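Long-range contact in thiol transferase (Phanerochaete chrysosporium, PDB 4F0B), which is a Ure2p-class glutathione transferase that binds oxidized glutathione and probably catalyses glutathione-dependent thiol transfer: residues T16-E28 / Y176-I189. Residues are numbered along the deposited sequence; the frame is centred on the assembly and turned at random.
Sequences TPNGWVPAILLEE and YGIADIKIFGWARI. With GDS (oxidized glutathione disulfide), chain C.
The interface between the thioredoxin-like N-terminal domain and the all-helical C-terminal domain of the glutathione transferase fold is built here by Pro17, Val21 and Ile24 packing on Ile181, Gly185 and Trp186. Helices 20-28 and 178-187 run at 137° to each other, their axes 8.9 Å apart. Gly185, with no side chain in the way, lets the two backbones close in: its CA lies 3.5 Å from Pro17 O in a CA-H...O contact, and Val21 CG1 rests on the same CA. Pro17 lays its ring over one face of the Trp186 indole, a CH-pi contact with CG 3.5 Å from the centroid of the six-membered ring. At the indole's edge, Trp186 NE1 donates to Asn18 OD1 (3.0 Å), reaching it from above the amide plane, 48° out of it. The two bonds of the amide together settle which end is which: OD1 takes the indole N-H, and Asn18 ND2 donates to carboxylate oxygen OE5 of the bound glutathione disulfide at 2.9 Å. A water links Pro17 O and Lys182 O and accepts from Lys182 NZ, which is also bonded to Thr84. Trp20 is gripped differently: Arg188 brings NH1 over one face of its ring, the guanidinium standing almost perpendicular to the indole, a cation-pi contact, while Ile189 CG2 meets the ring's edge. The bend at chi3 (-63°) turns the Arg188 head over the indole, and Glu211 holds it by a salt bridge. Farther along, Ile24 and Leu25 pack on Ile181 and Ile178, and Tyr176 OH donates to Glu28 OE2 (2.8 Å), a carboxylate oxygen that also pairs with Arg213. Helix 178-187 also packs against helix 109-139 through Ile183 and Lys182 and against helix 201-211 through Ile183 and Phe184, with helix 84-95 beside Lys182 and helix 214-222 beside Phe184 and Arg188.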
ATOM      1  N   THR A  16     -15.824   8.419   3.623  1.00  6.98           N
ATOM      2  CA  THR A  16     -15.028   7.483   4.440  1.00  6.78           C
ATOM      3  C   THR A  16     -13.565   7.942   4.376  1.00  6.72           C
ATOM      4  O   THR A  16     -13.187   8.750   3.509  1.00  6.04           O
ATOM      5  CB  THR A  16     -15.044   6.042   3.856  1.00  6.59           C
ATOM      6  OG1 THR A  16     -14.545   6.091   2.514  1.00 10.87           O
ATOM      7  CG2 THR A  16     -16.445   5.456   3.760  1.00  8.05           C
ATOM      8  N   PRO A  17     -12.707   7.430   5.269  1.00  6.28           N
ATOM      9  CA  PRO A  17     -11.293   7.840   5.272  1.00  5.08           C
ATOM     10  C   PRO A  17     -10.553   7.585   3.967  1.00  4.64           C
ATOM     11  O   PRO A  17      -9.573   8.289   3.658  1.00  6.12           O
ATOM     12  CB  PRO A  17     -10.671   6.997   6.428  1.00  5.43           C
ATOM     13  CG  PRO A  17     -11.694   5.875   6.661  1.00  9.08           C
ATOM     14  CD  PRO A  17     -13.024   6.516   6.393  1.00  7.42           C
ATOM     15  N   ASN A  18     -10.998   6.591   3.182  1.00  5.22           N
ATOM     16  CA  ASN A  18     -10.456   6.391   1.859  1.00  4.89           C
ATOM     17  C   ASN A  18     -11.175   7.214   0.775  1.00  4.45           C
ATOM     18  O   ASN A  18     -10.526   7.790  -0.116  1.00  4.93           O
ATOM     19  CB  ASN A  18     -10.497   4.889   1.507  1.00  5.44           C
ATOM     20  CG  ASN A  18      -9.506   4.096   2.347  1.00  4.86           C
ATOM     21  OD1 ASN A  18      -8.379   4.556   2.577  1.00  5.01           O
ATOM     22  ND2 ASN A  18      -9.930   2.939   2.830  1.00  4.52           N
ATOM     23  N   GLY A  19     -12.503   7.248   0.839  1.00  5.50           N
ATOM     24  CA  GLY A  19     -13.294   7.984  -0.156  1.00  5.63           C
ATOM     25  C   GLY A  19     -12.993   9.465  -0.242  1.00  5.66           C
ATOM     26  O   GLY A  19     -13.072  10.054  -1.335  1.00  6.99           O
ATOM     27  N   TRP A  20     -12.617  10.080   0.884  1.00  6.61           N
ATOM     28  CA  TRP A  20     -12.436  11.533   0.865  1.00  6.80           C
ATOM     29  C   TRP A  20     -11.201  11.931   0.085  1.00  5.38           C
ATOM     30  O   TRP A  20     -11.147  13.040  -0.444  1.00  6.80           O
ATOM     31  CB  TRP A  20     -12.243  12.072   2.287  1.00  6.29           C
ATOM     32  CG  TRP A  20     -13.470  11.960   3.149  1.00  6.06           C
ATOM     33  CD1 TRP A  20     -14.763  12.217   2.788  1.00  6.82           C
ATOM     34  CD2 TRP A  20     -13.504  11.587   4.538  1.00  6.59           C
ATOM     35  NE1 TRP A  20     -15.611  11.994   3.867  1.00  9.00           N
ATOM     36  CE2 TRP A  20     -14.846  11.621   4.949  1.00  7.26           C
ATOM     37  CE3 TRP A  20     -12.512  11.220   5.470  1.00  6.23           C
ATOM     38  CZ2 TRP A  20     -15.248  11.266   6.244  1.00  8.02           C
ATOM     39  CZ3 TRP A  20     -12.906  10.863   6.771  1.00  8.67           C
ATOM     40  CH2 TRP A  20     -14.262  10.897   7.144  1.00  8.62           C
ATOM     41  N   VAL A  21     -10.187  11.066   0.043  1.00  5.25           N
ATOM     42  CA  VAL A  21      -8.866  11.575  -0.314  1.00  5.70           C
ATOM     43  C   VAL A  21      -8.687  11.970  -1.795  1.00  5.10           C
ATOM     44  O   VAL A  21      -8.078  13.018  -2.072  1.00  6.44           O
ATOM     45  CB  VAL A  21      -7.684  10.759   0.273  1.00  5.28           C
ATOM     46  CG1 VAL A  21      -7.826  10.642   1.771  1.00  6.66           C
ATOM     47  CG2 VAL A  21      -7.528   9.381  -0.362  1.00  6.22           C
ATOM     48  N   PRO A  22      -9.246  11.200  -2.758  1.00  5.01           N
ATOM     49  CA  PRO A  22      -9.125  11.734  -4.128  1.00  6.50           C
ATOM     50  C   PRO A  22      -9.916  13.015  -4.333  1.00  6.27           C
ATOM     51  O   PRO A  22      -9.503  13.846  -5.151  1.00  7.95           O
ATOM     52  CB  PRO A  22      -9.672  10.598  -5.013  1.00  6.92           C
ATOM     53  CG  PRO A  22      -9.558   9.317  -4.129  1.00  6.88           C
ATOM     54  CD  PRO A  22      -9.894   9.863  -2.741  1.00  5.30           C
ATOM     55  N   ALA A  23     -11.038  13.187  -3.635  1.00  6.62           N
ATOM     56  CA  ALA A  23     -11.834  14.412  -3.781  1.00  7.15           C
ATOM     57  C   ALA A  23     -11.065  15.612  -3.226  1.00  7.22           C
ATOM     58  O   ALA A  23     -11.105  16.699  -3.791  1.00  7.89           O
ATOM     59  CB  ALA A  23     -13.212  14.271  -3.112  1.00 10.47           C
ATOM     60  N   ILE A  24     -10.364  15.402  -2.121  1.00  7.07           N
ATOM     61  CA  ILE A  24      -9.490  16.443  -1.592  1.00  6.73           C
ATOM     62  C   ILE A  24      -8.441  16.852  -2.635  1.00  6.78           C
ATOM     63  O   ILE A  24      -8.313  18.042  -2.928  1.00  7.30           O
ATOM     64  CB  ILE A  24      -8.824  15.995  -0.298  1.00  6.35           C
ATOM     65  CG1 ILE A  24      -9.863  15.902   0.827  1.00  7.41           C
ATOM     66  CG2 ILE A  24      -7.671  16.973   0.059  1.00  6.34           C
ATOM     67  CD1 ILE A  24      -9.326  15.197   2.108  1.00  6.67           C
ATOM     68  N   LEU A  25      -7.742  15.888  -3.230  1.00  7.08           N
ATOM     69  CA  LEU A  25      -6.785  16.262  -4.251  1.00  7.30           C
ATOM     70  C   LEU A  25      -7.441  16.965  -5.447  1.00  7.20           C
ATOM     71  O   LEU A  25      -6.915  17.964  -5.925  1.00  7.89           O
ATOM     72  CB  LEU A  25      -5.988  15.046  -4.702  1.00  6.54           C
ATOM     73  CG  LEU A  25      -4.953  15.374  -5.790  1.00  7.14           C
ATOM     74  CD1 LEU A  25      -3.918  16.394  -5.353  1.00  8.52           C
ATOM     75  CD2 LEU A  25      -4.294  14.073  -6.215  1.00  7.82           C
ATOM     76  N   LEU A  26      -8.586  16.459  -5.927  1.00  8.17           N
ATOM     77  CA  LEU A  26      -9.270  17.123  -7.046  1.00  8.23           C
ATOM     78  C   LEU A  26      -9.574  18.577  -6.708  1.00  8.84           C
ATOM     79  O   LEU A  26      -9.381  19.465  -7.537  1.00  9.48           O
ATOM     80  CB  LEU A  26     -10.551  16.366  -7.403  1.00  8.43           C
ATOM     81  CG  LEU A  26     -10.275  15.037  -8.126  1.00  8.69           C
ATOM     82  CD1 LEU A  26     -11.479  14.115  -8.045  1.00  8.94           C
ATOM     83  CD2 LEU A  26      -9.913  15.316  -9.585  1.00 11.40           C
ATOM     84  N   GLU A  27     -10.038  18.853  -5.492  1.00  9.00           N
ATOM     85  CA  GLU A  27     -10.319  20.240  -5.128  1.00 10.38           C
ATOM     86  C   GLU A  27      -9.041  21.075  -4.954  1.00 10.16           C
ATOM     87  O   GLU A  27      -9.037  22.257  -5.302  1.00 10.42           O
ATOM     88  CB  GLU A  27     -11.187  20.302  -3.860  1.00  9.42           C
ATOM     89  CG  GLU A  27     -12.629  19.812  -4.049  1.00 11.12           C
ATOM     90  CD  GLU A  27     -13.414  20.674  -5.032  1.00 11.85           C
ATOM     91  OE1 GLU A  27     -13.191  21.914  -5.127  1.00 14.06           O
ATOM     92  OE2 GLU A  27     -14.306  20.137  -5.730  1.00 12.85           O
ATOM     93  N   GLU A  28      -7.965  20.478  -4.457  1.00  8.64           N
ATOM     94  CA  GLU A  28      -6.691  21.206  -4.385  1.00  8.63           C
ATOM     95  C   GLU A  28      -6.203  21.570  -5.781  1.00 10.00           C
ATOM     96  O   GLU A  28      -5.749  22.698  -6.025  1.00  9.89           O
ATOM     97  CB  GLU A  28      -5.617  20.397  -3.655  1.00  8.20           C
ATOM     98  CG  GLU A  28      -5.916  20.060  -2.176  1.00  8.10           C
ATOM     99  CD  GLU A  28      -5.672  21.219  -1.210  1.00  9.09           C
ATOM    100  OE1 GLU A  28      -5.342  22.339  -1.649  1.00 10.78           O
ATOM    101  OE2 GLU A  28      -5.839  20.977  -0.005  1.00  9.91           O
ATOM    102  N   TYR A 176       3.125  20.474   1.733  1.00  7.46           N
ATOM    103  CA  TYR A 176       1.870  19.709   1.695  1.00  6.62           C
ATOM    104  C   TYR A 176       1.664  19.034   0.356  1.00  6.63           C
ATOM    105  O   TYR A 176       1.816  19.646  -0.697  1.00  7.50           O
ATOM    106  CB  TYR A 176       0.727  20.675   1.956  1.00  8.00           C
ATOM    107  CG  TYR A 176      -0.672  20.148   1.747  1.00  6.67           C
ATOM    108  CD1 TYR A 176      -1.274  19.306   2.690  1.00  7.18           C
ATOM    109  CD2 TYR A 176      -1.413  20.527   0.637  1.00  7.11           C
ATOM    110  CE1 TYR A 176      -2.577  18.854   2.519  1.00  7.12           C
ATOM    111  CE2 TYR A 176      -2.725  20.079   0.469  1.00  8.14           C
ATOM    112  CZ  TYR A 176      -3.290  19.272   1.411  1.00  6.48           C
ATOM    113  OH  TYR A 176      -4.580  18.857   1.246  1.00  8.62           O
ATOM    114  N   GLY A 177       1.323  17.755   0.407  1.00  6.71           N
ATOM    115  CA  GLY A 177       1.090  17.050  -0.845  1.00  6.84           C
ATOM    116  C   GLY A 177       0.384  15.738  -0.629  1.00  5.82           C
ATOM    117  O   GLY A 177      -0.235  15.488   0.416  1.00  6.88           O
ATOM    118  N   ILE A 178       0.445  14.908  -1.671  1.00  5.70           N
ATOM    119  CA  ILE A 178      -0.367  13.691  -1.692  1.00  5.76           C
ATOM    120  C   ILE A 178      -0.068  12.706  -0.566  1.00  6.32           C
ATOM    121  O   ILE A 178      -0.985  11.980  -0.159  1.00  6.18           O
ATOM    122  CB  ILE A 178      -0.361  12.981  -3.052  1.00  5.94           C
ATOM    123  CG1 ILE A 178       1.059  12.601  -3.496  1.00  5.99           C
ATOM    124  CG2 ILE A 178      -1.058  13.877  -4.103  1.00  7.40           C
ATOM    125  CD1 ILE A 178       1.076  11.752  -4.800  1.00  7.84           C
ATOM    126  N   ALA A 179       1.155  12.682  -0.020  1.00  5.86           N
ATOM    127  CA  ALA A 179       1.384  11.840   1.144  1.00  5.92           C
ATOM    128  C   ALA A 179       0.603  12.305   2.365  1.00  6.93           C
ATOM    129  O   ALA A 179       0.060  11.469   3.109  1.00  7.51           O
ATOM    130  CB  ALA A 179       2.846  11.749   1.479  1.00  8.64           C
ATOM    131  N   ASP A 180       0.529  13.615   2.582  1.00  5.96           N
ATOM    132  CA  ASP A 180      -0.305  14.135   3.655  1.00  6.22           C
ATOM    133  C   ASP A 180      -1.769  13.838   3.421  1.00  4.87           C
ATOM    134  O   ASP A 180      -2.456  13.435   4.342  1.00  5.92           O
ATOM    135  CB  ASP A 180      -0.132  15.646   3.776  1.00  5.45           C
ATOM    136  CG  ASP A 180       1.315  16.042   3.952  1.00  6.38           C
ATOM    137  OD1 ASP A 180       1.863  15.931   5.078  1.00  5.95           O
ATOM    138  OD2 ASP A 180       1.906  16.438   2.920  1.00  7.77           O
ATOM    139  N   ILE A 181      -2.227  14.066   2.193  1.00  4.74           N
ATOM    140  CA  ILE A 181      -3.633  13.871   1.868  1.00  5.07           C
ATOM    141  C   ILE A 181      -4.077  12.433   2.154  1.00  4.86           C
ATOM    142  O   ILE A 181      -5.124  12.207   2.772  1.00  6.31           O
ATOM    143  CB  ILE A 181      -3.934  14.324   0.418  1.00  5.45           C
ATOM    144  CG1 ILE A 181      -3.772  15.852   0.286  1.00  6.61           C
ATOM    145  CG2 ILE A 181      -5.347  13.890  -0.020  1.00  7.56           C
ATOM    146  CD1 ILE A 181      -3.690  16.340  -1.178  1.00  7.74           C
ATOM    147  N   LYS A 182      -3.275  11.465   1.729  1.00  5.34           N
ATOM    148  CA  LYS A 182      -3.605  10.063   1.956  1.00  4.68           C
ATOM    149  C   LYS A 182      -3.798   9.738   3.425  1.00  5.16           C
ATOM    150  O   LYS A 182      -4.810   9.114   3.825  1.00  5.43           O
ATOM    151  CB  LYS A 182      -2.522   9.159   1.370  1.00  3.91           C
ATOM    152  CG  LYS A 182      -2.657   7.681   1.806  1.00  3.71           C
ATOM    153  CD  LYS A 182      -3.930   7.007   1.308  1.00  3.42           C
ATOM    154  CE  LYS A 182      -4.135   5.664   2.058  1.00  4.68           C
ATOM    155  NZ  LYS A 182      -5.513   5.128   1.844  1.00  4.21           N
ATOM    156  N   ILE A 183      -2.851  10.169   4.256  1.00  4.70           N
ATOM    157  CA  ILE A 183      -2.941   9.829   5.665  1.00  4.28           C
ATOM    158  C   ILE A 183      -4.002  10.645   6.394  1.00  4.18           C
ATOM    159  O   ILE A 183      -4.656  10.123   7.312  1.00  5.29           O
ATOM    160  CB  ILE A 183      -1.580   9.980   6.357  1.00  4.39           C
ATOM    161  CG1 ILE A 183      -0.593   9.015   5.685  1.00  6.14           C
ATOM    162  CG2 ILE A 183      -1.714   9.665   7.862  1.00  6.98           C
ATOM    163  CD1 ILE A 183       0.862   9.070   6.199  1.00  7.89           C
ATOM    164  N   PHE A 184      -4.178  11.903   5.967  1.00  5.03           N
ATOM    165  CA  PHE A 184      -5.136  12.794   6.596  1.00  5.13           C
ATOM    166  C   PHE A 184      -6.553  12.214   6.651  1.00  4.88           C
ATOM    167  O   PHE A 184      -7.268  12.390   7.632  1.00  6.13           O
ATOM    168  CB  PHE A 184      -5.125  14.163   5.900  1.00  4.85           C
ATOM    169  CG  PHE A 184      -6.242  15.058   6.336  1.00  4.99           C
ATOM    170  CD1 PHE A 184      -6.143  15.757   7.534  1.00  6.76           C
ATOM    171  CD2 PHE A 184      -7.389  15.212   5.548  1.00  5.07           C
ATOM    172  CE1 PHE A 184      -7.189  16.582   7.959  1.00  6.90           C
ATOM    173  CE2 PHE A 184      -8.422  16.023   5.966  1.00  7.96           C
ATOM    174  CZ  PHE A 184      -8.331  16.707   7.148  1.00  9.03           C
ATOM    175  N   GLY A 185      -6.970  11.505   5.607  1.00  4.94           N
ATOM    176  CA  GLY A 185      -8.315  10.940   5.629  1.00  5.94           C
ATOM    177  C   GLY A 185      -8.558  10.012   6.821  1.00  5.09           C
ATOM    178  O   GLY A 185      -9.686   9.991   7.367  1.00  6.59           O
ATOM    179  N   TRP A 186      -7.514   9.248   7.185  1.00  4.44           N
ATOM    180  CA  TRP A 186      -7.554   8.403   8.374  1.00  4.67           C
ATOM    181  C   TRP A 186      -7.296   9.167   9.676  1.00  5.64           C
ATOM    182  O   TRP A 186      -7.971   8.948  10.690  1.00  5.56           O
ATOM    183  CB  TRP A 186      -6.573   7.234   8.221  1.00  4.76           C
ATOM    184  CG  TRP A 186      -7.085   6.186   7.281  1.00  5.43           C
ATOM    185  CD1 TRP A 186      -6.792   6.056   5.945  1.00  5.14           C
ATOM    186  CD2 TRP A 186      -7.981   5.149   7.621  1.00  4.45           C
ATOM    187  NE1 TRP A 186      -7.493   4.977   5.417  1.00  5.58           N
ATOM    188  CE2 TRP A 186      -8.228   4.398   6.433  1.00  4.40           C
ATOM    189  CE3 TRP A 186      -8.620   4.776   8.822  1.00  4.89           C
ATOM    190  CZ2 TRP A 186      -9.059   3.270   6.419  1.00  4.93           C
ATOM    191  CZ3 TRP A 186      -9.466   3.655   8.807  1.00  5.25           C
ATOM    192  CH2 TRP A 186      -9.673   2.916   7.598  1.00  6.45           C
ATOM    193  N   ALA A 187      -6.300  10.050   9.654  1.00  4.67           N
ATOM    194  CA  ALA A 187      -5.921  10.744  10.899  1.00  6.40           C
ATOM    195  C   ALA A 187      -7.063  11.598  11.438  1.00  5.26           C
ATOM    196  O   ALA A 187      -7.194  11.698  12.669  1.00  7.06           O
ATOM    197  CB  ALA A 187      -4.666  11.574  10.670  1.00  7.99           C
ATOM    198  N   ARG A 188      -7.877  12.208  10.562  1.00  5.42           N
ATOM    199  CA  ARG A 188      -8.939  13.075  11.058  1.00  5.96           C
ATOM    200  C   ARG A 188     -10.025  12.310  11.822  1.00  7.11           C
ATOM    201  O   ARG A 188     -10.786  12.927  12.565  1.00 10.08           O
ATOM    202  CB  ARG A 188      -9.529  13.910   9.914  1.00  6.89           C
ATOM    203  CG  ARG A 188     -10.407  13.114   8.956  1.00  7.72           C
ATOM    204  CD  ARG A 188     -10.804  13.973   7.761  1.00  7.78           C
ATOM    205  NE  ARG A 188     -11.621  15.131   8.157  1.00  9.08           N
ATOM    206  CZ  ARG A 188     -12.953  15.120   8.190  1.00 10.19           C
ATOM    207  NH1 ARG A 188     -13.632  14.032   7.812  1.00 11.84           N
ATOM    208  NH2 ARG A 188     -13.631  16.207   8.562  1.00 10.80           N
ATOM    209  N   ILE A 189     -10.089  10.987  11.654  1.00  6.33           N
ATOM    210  CA  ILE A 189     -11.005  10.173  12.440  1.00  6.71           C
ATOM    211  C   ILE A 189     -10.302   9.314  13.485  1.00  7.11           C
ATOM    212  O   ILE A 189     -10.977   8.522  14.150  1.00  8.46           O
ATOM    213  CB  ILE A 189     -11.941   9.293  11.564  1.00  8.71           C
ATOM    214  CG1 ILE A 189     -11.132   8.205  10.841  1.00  8.88           C
ATOM    215  CG2 ILE A 189     -12.791  10.214  10.629  1.00  9.29           C
ATOM    216  CD1 ILE A 189     -11.986   7.064  10.195  1.00 11.58           C
TER
HETATM  217  N1  GDS C 301      -6.823  -0.318  -0.252  1.00  4.51           N
HETATM  218  CA1 GDS C 301      -8.094   0.320  -0.721  1.00  4.07           C
HETATM  219  C1  GDS C 301      -7.779   1.797  -1.081  1.00  5.94           C
HETATM  220  OE1 GDS C 301      -6.831   2.364  -0.497  1.00  5.35           O
HETATM  221  OE2 GDS C 301      -8.486   2.334  -1.955  1.00  4.67           O
HETATM  222  CB1 GDS C 301      -9.125   0.301   0.419  1.00  5.15           C
HETATM  223  CG1 GDS C 301     -10.496   0.838  -0.031  1.00  4.20           C
HETATM  224  CD1 GDS C 301     -11.541   0.499   1.022  1.00  4.94           C
HETATM  225  O1  GDS C 301     -11.317  -0.073   2.082  1.00  6.10           O
HETATM  226  N2  GDS C 301     -12.829   0.827   0.669  1.00  5.34           N
HETATM  227  CA2 GDS C 301     -13.979   0.595   1.554  1.00  5.37           C
HETATM  228  C2  GDS C 301     -15.054  -0.145   0.789  1.00  6.20           C
HETATM  229  O2  GDS C 301     -15.342   0.155  -0.399  1.00  6.31           O
HETATM  230  CB2 GDS C 301     -14.602   1.888   2.072  1.00  6.38           C
HETATM  231  SG2 GDS C 301     -13.465   2.989   2.917  1.00  9.56           S
HETATM  232  N3  GDS C 301     -15.671  -1.113   1.492  1.00  7.00           N
HETATM  233  CA3 GDS C 301     -16.757  -1.873   0.867  1.00  6.59           C
HETATM  234  C3  GDS C 301     -16.588  -3.341   1.004  1.00 10.99           C
HETATM  235  OE3 GDS C 301     -17.461  -4.044   0.456  1.00 11.33           O
HETATM  236  OE4 GDS C 301     -15.589  -3.791   1.628  1.00 11.02           O
HETATM  237  N4  GDS C 301     -10.144  -0.180   4.715  1.00  6.08           N
HETATM  238  CA4 GDS C 301      -8.807  -0.681   4.988  1.00  6.88           C
HETATM  239  C4  GDS C 301      -7.678   0.049   4.188  1.00  5.76           C
HETATM  240  OE5 GDS C 301      -7.867   1.207   3.761  1.00  6.28           O
HETATM  241  OE6 GDS C 301      -6.631  -0.604   4.034  1.00  5.73           O
HETATM  242  C5  GDS C 301     -11.064  -0.190   5.684  1.00  5.89           C
HETATM  243  O5  GDS C 301     -10.818  -0.619   6.836  1.00  6.57           O
HETATM  244  CA5 GDS C 301     -12.446   0.325   5.324  1.00  6.19           C
HETATM  245  N5  GDS C 301     -13.478  -0.503   5.993  1.00  5.71           N
HETATM  246  CB5 GDS C 301     -12.483   1.804   5.770  1.00  7.42           C
HETATM  247  SG5 GDS C 301     -13.964   2.615   5.178  1.00 11.65           S
HETATM  248  CA6 GDS C 301     -14.937  -4.315   4.929  1.00 13.37           C
HETATM  249  C6  GDS C 301     -14.336  -5.047   6.146  1.00 19.11           C
HETATM  250  OE7 GDS C 301     -13.187  -4.725   6.524  1.00 16.95           O
HETATM  251  OE8 GDS C 301     -15.025  -5.970   6.648  1.00 17.32           O
HETATM  252  N6  GDS C 301     -15.623  -5.308   4.105  1.00 12.98           N
HETATM  253  CB6 GDS C 301     -15.946  -3.217   5.394  1.00 10.53           C
HETATM  254  CG6 GDS C 301     -15.352  -2.000   6.163  1.00 12.01           C
HETATM  255  CD6 GDS C 301     -14.417  -1.214   5.290  1.00  7.97           C
HETATM  256  O6  GDS C 301     -14.424  -1.204   4.069  1.00  8.37           O
HETATM  257  O   HOH W   1      -6.872   7.456   2.897  1.00  5.86           O